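Local coordinates for protein Pbp related beta-lactamase (Pyrococcus abyssi, PDB 2QMI) that probably acts as a self-compartmentalizing archaeal peptidase, an octameric homologue of penicillin-binding proteins and serine beta-lactamases, at residues 19-25 with 323-329; 57-62 with 302-306. All blocks are in the same frame, centred on the assembly; numbering follows the deposited sequence.

Contact 1: 19-25 with 323-329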
# COMPACT_ATOMS: atom_id res chain seq x y z
N VAL A 19 -28.83 10.16 -9.42
CA VAL A 19 -29.09 10.43 -10.84
C VAL A 19 -28.96 11.95 -11.05
O VAL A 19 -29.54 12.73 -10.31
CB VAL A 19 -30.51 9.98 -11.26
CG1 VAL A 19 -30.70 10.17 -12.76
CG2 VAL A 19 -30.73 8.51 -10.88
N PRO A 20 -28.20 12.37 -12.08
CA PRO A 20 -27.98 13.78 -12.40
C PRO A 20 -29.24 14.57 -12.79
O PRO A 20 -29.58 15.57 -12.16
CB PRO A 20 -26.97 13.73 -13.54
CG PRO A 20 -26.30 12.38 -13.38
CD PRO A 20 -27.46 11.50 -13.01
N GLY A 21 -29.92 14.11 -13.84
CA GLY A 21 -31.11 14.79 -14.32
C GLY A 21 -32.09 13.83 -14.97
O GLY A 21 -31.71 12.72 -15.35
N ILE A 22 -33.34 14.26 -15.11
CA ILE A 22 -34.40 13.45 -15.70
C ILE A 22 -35.49 14.32 -16.35
O ILE A 22 -35.78 15.42 -15.88
CB ILE A 22 -35.09 12.56 -14.63
CG1 ILE A 22 -34.25 11.30 -14.37
CG2 ILE A 22 -36.51 12.21 -15.06
CD1 ILE A 22 -34.84 10.37 -13.31
N SER A 23 -36.08 13.82 -17.43
CA SER A 23 -37.15 14.54 -18.11
C SER A 23 -38.32 13.59 -18.31
O SER A 23 -38.13 12.39 -18.50
CB SER A 23 -36.69 15.07 -19.47
OG SER A 23 -35.92 16.24 -19.32
N ILE A 24 -39.54 14.13 -18.26
CA ILE A 24 -40.73 13.31 -18.43
C ILE A 24 -41.89 14.10 -19.03
O ILE A 24 -42.10 15.28 -18.71
CB ILE A 24 -41.19 12.70 -17.08
CG1 ILE A 24 -42.43 11.82 -17.28
CG2 ILE A 24 -41.48 13.81 -16.08
CD1 ILE A 24 -42.91 11.11 -16.02
N SER A 25 -42.64 13.46 -19.92
CA SER A 25 -43.81 14.10 -20.52
C SER A 25 -44.96 13.11 -20.42
O SER A 25 -44.75 11.90 -20.50
CB SER A 25 -43.54 14.49 -21.98
OG SER A 25 -43.26 13.36 -22.78
N VAL A 323 -46.47 7.66 -21.68
CA VAL A 323 -45.43 8.35 -20.93
C VAL A 323 -44.04 8.19 -21.54
O VAL A 323 -43.66 7.10 -22.00
CB VAL A 323 -45.38 7.85 -19.47
CG1 VAL A 323 -44.42 8.72 -18.64
CG2 VAL A 323 -46.77 7.85 -18.86
N ALA A 324 -43.28 9.27 -21.52
CA ALA A 324 -41.92 9.27 -22.03
C ALA A 324 -41.02 9.78 -20.91
O ALA A 324 -41.30 10.83 -20.32
CB ALA A 324 -41.81 10.17 -23.25
N VAL A 325 -39.96 9.03 -20.62
CA VAL A 325 -38.99 9.38 -19.59
C VAL A 325 -37.56 9.23 -20.12
O VAL A 325 -37.18 8.17 -20.64
CB VAL A 325 -39.14 8.48 -18.34
CG1 VAL A 325 -38.11 8.87 -17.27
CG2 VAL A 325 -40.55 8.59 -17.78
N LEU A 326 -36.76 10.29 -19.99
CA LEU A 326 -35.37 10.25 -20.43
C LEU A 326 -34.47 10.51 -19.23
O LEU A 326 -34.82 11.28 -18.34
CB LEU A 326 -35.13 11.29 -21.54
CG LEU A 326 -35.84 10.96 -22.86
CD1 LEU A 326 -35.49 12.00 -23.91
CD2 LEU A 326 -35.42 9.57 -23.31
N GLU A 327 -33.31 9.87 -19.21
CA GLU A 327 -32.39 10.01 -18.09
C GLU A 327 -30.91 10.16 -18.46
O GLU A 327 -30.41 9.51 -19.37
CB GLU A 327 -32.56 8.82 -17.14
CG GLU A 327 -31.85 8.97 -15.81
CD GLU A 327 -32.06 7.76 -14.91
OE1 GLU A 327 -33.22 7.32 -14.78
OE2 GLU A 327 -31.05 7.27 -14.34
N ASN A 328 -30.25 11.02 -17.69
CA ASN A 328 -28.84 11.38 -17.82
C ASN A 328 -27.83 10.34 -17.33
O ASN A 328 -26.67 10.66 -17.11
CB ASN A 328 -28.60 12.67 -17.03
CG ASN A 328 -27.91 13.72 -17.84
OD1 ASN A 328 -27.76 13.56 -19.05
ND2 ASN A 328 -27.48 14.80 -17.20
N SER A 329 -28.28 9.10 -17.16
CA SER A 329 -27.42 8.01 -16.68
C SER A 329 -28.28 6.76 -16.55
O SER A 329 -29.37 6.69 -17.13
CB SER A 329 -26.80 8.37 -15.32
OG SER A 329 -27.81 8.62 -14.35
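Ser23 and Leu326 face each other as a hydrogen-bonded antiparallel pair, with Ser23 N giving to Leu326 O (3.0 Å) and Leu326 N to Ser23 O (2.9 Å). Ser25 and Ala324 repeat the exchange two residues on; at the other end, past Ile22 and Glu327, Asn328 N reaches Gly21 O from 33° off the carbonyl plane. On one face Ile24 and Val325 lie side by side, Ile24 CG1 3.8 Å from Val325 CG2; with CG1 anti to the backbone N (chi1 -179°), the Ile24 chain carries CD1 on to Val323. Further along this face the Glu327 methylene CG rests 3.6 Å from Ile22 CG1. Val19 crosses Glu327 at about a right angle and sets its CG1 3.3 Å from Glu327 OE2, an oxygen whose hydrogen bond comes from Tyr332 N. Helix 334-345 covers this side. The face of Ser23 and Leu326 meets helix 241-252; Ser25 OG bonds to Val241 O at the start of that helix, while Ser23 OG bonds to Thr50 O and Tyr55 OH. Pairing of an N-terminal strand with a late one between helices is typical of the central antiparallel sheet of the penicillin-binding protein and serine beta-lactamase fold.

Contact 2: 57-62 with 302-306; sequences IGSITK and HSGSV
The turn 57-60 passes over the end of strand 302-305 so closely at Ser59 and Gly304 that their CA atoms are 4.2 Å apart, and the Gly304 CA-H points at Ile57 O (3.4 Å, 161° at the hydrogen). Glycine on both sides permits this: Gly304, with only hydrogens on its CA, lets Ile57 O and Ser59 N come close, while Gly58 turns with a positive phi and its CA lies against Val306 CG1. Ser59 projects its CB toward the strand, 3.4 Å from Ser303 O and 3.5 Å from His302 CE1, and its own carbonyl oxygen lies over one face of the imidazole. The ring's orientation is fixed from two ends. His302 ND1 donates to Ser303 O at 2.6 Å, almost in the ring plane and on a lone pair of that carbonyl, and His302 NE2 is hydrogen-bonded to Tyr284 OH. Ile60 CG1 lies 3.5 Å from His302 O. With chi1 at -71°, Ser59 OG lies anti to the carbonyl carbon and comes 2.8 Å from Lys62 NZ. Tyr160 OH bonds to both groups, and Asn162 OD1 and Asp234 O also hold the lysine amine. Thr61 OG1 closes the turn by donating to Gly58 O. A serine and lysine spaced as SxxK at a helix start, beside a strand holding His302-Ser303-Gly304 where relatives carry K(T/S)G, resemble the active site of penicillin-binding proteins and class C beta-lactamases.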
# COMPACT_ATOMS: atom_id res chain seq x y z
N ILE A 57 -31.69 8.04 -26.73
CA ILE A 57 -32.82 7.21 -26.35
C ILE A 57 -32.56 5.71 -26.48
O ILE A 57 -33.39 4.90 -26.06
CB ILE A 57 -34.09 7.57 -27.17
CG1 ILE A 57 -33.95 7.14 -28.62
CG2 ILE A 57 -34.33 9.07 -27.10
CD1 ILE A 57 -35.23 7.29 -29.43
N GLY A 58 -31.41 5.35 -27.04
CA GLY A 58 -31.08 3.95 -27.19
C GLY A 58 -32.07 3.12 -27.99
O GLY A 58 -32.61 3.57 -28.99
N SER A 59 -32.31 1.90 -27.53
CA SER A 59 -33.21 0.97 -28.20
C SER A 59 -34.62 1.47 -28.49
O SER A 59 -35.39 0.77 -29.14
CB SER A 59 -33.31 -0.33 -27.40
OG SER A 59 -32.11 -1.07 -27.50
N ILE A 60 -34.98 2.65 -28.01
CA ILE A 60 -36.32 3.16 -28.31
C ILE A 60 -36.30 3.49 -29.80
O ILE A 60 -37.34 3.63 -30.44
CB ILE A 60 -36.66 4.42 -27.48
CG1 ILE A 60 -36.65 4.06 -25.99
CG2 ILE A 60 -38.04 4.95 -27.87
CD1 ILE A 60 -36.95 5.22 -25.06
N THR A 61 -35.09 3.57 -30.35
CA THR A 61 -34.89 3.83 -31.76
C THR A 61 -35.45 2.65 -32.55
O THR A 61 -35.94 2.82 -33.66
CB THR A 61 -33.37 3.98 -32.12
OG1 THR A 61 -32.79 5.06 -31.38
CG2 THR A 61 -33.19 4.26 -33.61
N LYS A 62 -35.39 1.45 -31.96
CA LYS A 62 -35.89 0.26 -32.64
C LYS A 62 -37.33 0.39 -33.15
O LYS A 62 -37.65 -0.09 -34.24
CB LYS A 62 -35.77 -0.98 -31.74
CG LYS A 62 -34.33 -1.51 -31.60
CD LYS A 62 -34.29 -2.83 -30.83
CE LYS A 62 -32.88 -3.38 -30.68
NZ LYS A 62 -31.99 -2.49 -29.88
N HIS A 302 -41.03 0.32 -24.74
CA HIS A 302 -39.69 -0.19 -24.97
C HIS A 302 -38.71 0.72 -24.24
O HIS A 302 -38.88 1.95 -24.23
CB HIS A 302 -39.37 -0.21 -26.47
CG HIS A 302 -38.30 -1.19 -26.86
ND1 HIS A 302 -36.99 -1.06 -26.45
CD2 HIS A 302 -38.36 -2.34 -27.56
CE1 HIS A 302 -36.30 -2.10 -26.88
NE2 HIS A 302 -37.11 -2.89 -27.55
N SER A 303 -37.72 0.11 -23.62
CA SER A 303 -36.70 0.84 -22.89
C SER A 303 -35.50 0.99 -23.80
O SER A 303 -35.43 0.37 -24.87
CB SER A 303 -36.28 0.07 -21.64
OG SER A 303 -35.87 -1.24 -21.99
N GLY A 304 -34.55 1.82 -23.38
CA GLY A 304 -33.35 2.04 -24.15
C GLY A 304 -32.17 2.41 -23.28
O GLY A 304 -32.32 3.09 -22.27
N SER A 305 -30.98 1.96 -23.66
CA SER A 305 -29.79 2.28 -22.90
C SER A 305 -28.53 2.29 -23.74
O SER A 305 -28.29 1.38 -24.53
CB SER A 305 -29.62 1.29 -21.75
OG SER A 305 -28.37 1.52 -21.11
N VAL A 306 -27.71 3.32 -23.57
CA VAL A 306 -26.45 3.41 -24.28
C VAL A 306 -25.34 3.61 -23.25
O VAL A 306 -24.25 4.10 -23.56
CB VAL A 306 -26.44 4.56 -25.32
CG1 VAL A 306 -27.05 4.07 -26.62
CG2 VAL A 306 -27.24 5.74 -24.80

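Overall arrangement
From the N terminus, the chain runs through strand 21-28 and meets 323-329 only after nearly 300 residues, so contact 1 closes the wide loop that brings an early and a late strand of the beta-lactamase-type domain side by side. Contact 2 closes a shorter loop lying wholly within it, from the start of helix 61-74 to strand 297-305. Both contacts reach the same antiparallel sheet, in which strand 310-316 separates strands 321-327 and 297-305. Their centres lie about 13 Å apart, and they meet directly where Leu326 CD2 packs on Ile57 CG2 at 4.0 Å. Contact 1 thus joins strands within the sheet, whereas contact 2 seats the SxxK helix start against it.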